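Side-chain contact in CCHC-type domain-containing protein (Trypanosoma brucei brucei, PDB 7C45), which probably acts as a 3'-5' RNA exonuclease that trims guide RNAs, with metal ions at its active site and zinc knuckles that also contact RNA: residues P179-D182 with H183-E186. Sequence-based numbering, arbitrary orientation.
Sequences PLPD and HFLE
E186 N donates to D182 O at 2.9 Å and L185 N to P181 O at 3.1 Å, both bonds fairly straight (N-H...O 164° and 161°). P181 O also takes a weak, bent bond from F184 N at 2.9 Å, so two amides share this one carbonyl. Beyond the main chain, the carboxylate of E186 forms a salt bridge to R193. The backbone bonds form the first turn of helix 182-202, with P181 as its N-cap; the helix belongs to the RNase H-like 3'-5' exonuclease domain, and further along it D191 binds calcium. The P181 ring touches two aromatic side chains. P181 CD and CG lie alongside F184, both touching CD1, while P181 CB meets H183 CE1 at 3.4 Å. H183 reaches back to the proline because its CG sits between backbone N and carbonyl carbon (chi1 58°). Next to this, L180 crosses L185 at a slant: CB and CD1 of L180 both press on L185 CD2 at 3.8 Å, and L185 CD1 rests against the L180 carbonyl oxygen at 3.6 Å. L185 continues onto Y16 and V18 of strand 16-19, whereas H183 and F184 pack on V163 of helix 161-168.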
ATOM      1  N   PRO A 179       6.141  -5.475 -26.042  1.00 20.91           N
ATOM      2  CA  PRO A 179       6.348  -4.451 -25.030  1.00 20.66           C
ATOM      3  C   PRO A 179       5.045  -4.100 -24.340  1.00 18.88           C
ATOM      4  O   PRO A 179       3.987  -4.241 -24.937  1.00 19.29           O
ATOM      5  CB  PRO A 179       6.853  -3.252 -25.836  1.00 19.45           C
ATOM      6  CG  PRO A 179       6.251  -3.464 -27.196  1.00 20.13           C
ATOM      7  CD  PRO A 179       6.264  -4.940 -27.404  1.00 25.96           C
ATOM      8  N   LEU A 180       5.129  -3.665 -23.083  1.00 18.40           N
ATOM      9  CA  LEU A 180       3.952  -3.156 -22.396  1.00 18.34           C
ATOM     10  C   LEU A 180       3.605  -1.775 -22.946  1.00 18.83           C
ATOM     11  O   LEU A 180       4.482  -0.907 -23.025  1.00 18.91           O
ATOM     12  CB  LEU A 180       4.207  -3.087 -20.900  1.00 17.72           C
ATOM     13  CG  LEU A 180       4.262  -4.437 -20.154  1.00 17.27           C
ATOM     14  CD1 LEU A 180       4.933  -4.286 -18.800  1.00 16.74           C
ATOM     15  CD2 LEU A 180       2.862  -5.036 -20.003  1.00 17.33           C
ATOM     16  N   PRO A 181       2.356  -1.531 -23.330  1.00 21.84           N
ATOM     17  CA  PRO A 181       1.985  -0.185 -23.781  1.00 24.46           C
ATOM     18  C   PRO A 181       2.249   0.852 -22.700  1.00 23.84           C
ATOM     19  O   PRO A 181       2.267   0.546 -21.506  1.00 18.81           O
ATOM     20  CB  PRO A 181       0.488  -0.313 -24.084  1.00 25.62           C
ATOM     21  CG  PRO A 181       0.277  -1.748 -24.336  1.00 25.58           C
ATOM     22  CD  PRO A 181       1.211  -2.450 -23.395  1.00 27.01           C
ATOM     23  N   ASP A 182       2.466   2.090 -23.139  1.00 19.84           N
ATOM     24  CA  ASP A 182       2.750   3.171 -22.201  1.00 19.64           C
ATOM     25  C   ASP A 182       1.734   3.239 -21.067  1.00 21.48           C
ATOM     26  O   ASP A 182       2.108   3.424 -19.903  1.00 18.80           O
ATOM     27  CB  ASP A 182       2.796   4.505 -22.948  1.00 25.63           C
ATOM     28  CG  ASP A 182       3.869   4.535 -23.997  1.00 40.49           C
ATOM     29  OD1 ASP A 182       4.712   3.613 -23.987  1.00 41.38           O
ATOM     30  OD2 ASP A 182       3.871   5.479 -24.818  1.00 51.76           O
ATOM     31  N   HIS A 183       0.442   3.109 -21.381  1.00 19.55           N
ATOM     32  CA  HIS A 183      -0.556   3.263 -20.337  1.00 19.27           C
ATOM     33  C   HIS A 183      -0.560   2.085 -19.366  1.00 18.61           C
ATOM     34  O   HIS A 183      -0.982   2.253 -18.224  1.00 18.24           O
ATOM     35  CB  HIS A 183      -1.948   3.476 -20.944  1.00 25.40           C
ATOM     36  CG  HIS A 183      -2.396   2.381 -21.858  1.00 24.81           C
ATOM     37  ND1 HIS A 183      -1.966   2.277 -23.162  1.00 31.74           N
ATOM     38  CD2 HIS A 183      -3.252   1.353 -21.663  1.00 29.17           C
ATOM     39  CE1 HIS A 183      -2.528   1.225 -23.728  1.00 32.83           C
ATOM     40  NE2 HIS A 183      -3.311   0.646 -22.838  1.00 28.00           N
ATOM     41  N   PHE A 184      -0.076   0.909 -19.781  1.00 18.48           N
ATOM     42  CA  PHE A 184       0.160  -0.162 -18.815  1.00 17.88           C
ATOM     43  C   PHE A 184       1.306   0.199 -17.876  1.00 17.44           C
ATOM     44  O   PHE A 184       1.222  -0.013 -16.664  1.00 16.99           O
ATOM     45  CB  PHE A 184       0.473  -1.468 -19.549  1.00 17.92           C
ATOM     46  CG  PHE A 184      -0.729  -2.187 -20.078  1.00 23.35           C
ATOM     47  CD1 PHE A 184      -1.454  -1.688 -21.142  1.00 18.88           C
ATOM     48  CD2 PHE A 184      -1.103  -3.401 -19.537  1.00 27.49           C
ATOM     49  CE1 PHE A 184      -2.554  -2.368 -21.628  1.00 26.15           C
ATOM     50  CE2 PHE A 184      -2.193  -4.093 -20.031  1.00 29.42           C
ATOM     51  CZ  PHE A 184      -2.921  -3.572 -21.071  1.00 24.71           C
ATOM     52  N   LEU A 185       2.392   0.740 -18.423  1.00 17.62           N
ATOM     53  CA  LEU A 185       3.520   1.126 -17.585  1.00 17.30           C
ATOM     54  C   LEU A 185       3.121   2.193 -16.576  1.00 17.21           C
ATOM     55  O   LEU A 185       3.495   2.123 -15.399  1.00 16.80           O
ATOM     56  CB  LEU A 185       4.664   1.613 -18.479  1.00 17.63           C
ATOM     57  CG  LEU A 185       5.172   0.491 -19.394  1.00 17.68           C
ATOM     58  CD1 LEU A 185       6.171   1.027 -20.439  1.00 18.12           C
ATOM     59  CD2 LEU A 185       5.811  -0.609 -18.570  1.00 17.14           C
ATOM     60  N   GLU A 186       2.383   3.202 -17.025  1.00 17.64           N
ATOM     61  CA  GLU A 186       1.965   4.270 -16.124  1.00 17.61           C
ATOM     62  C   GLU A 186       1.017   3.740 -15.064  1.00 17.21           C
ATOM     63  O   GLU A 186       1.101   4.121 -13.888  1.00 16.92           O
ATOM     64  CB  GLU A 186       1.312   5.397 -16.925  1.00 18.23           C
ATOM     65  CG  GLU A 186       0.836   6.602 -16.095  1.00 19.75           C
ATOM     66  CD  GLU A 186       1.822   7.058 -15.017  1.00 25.72           C
ATOM     67  OE1 GLU A 186       1.375   7.304 -13.872  1.00 28.69           O
ATOM     68  OE2 GLU A 186       3.029   7.155 -15.304  1.00 27.15           O
TER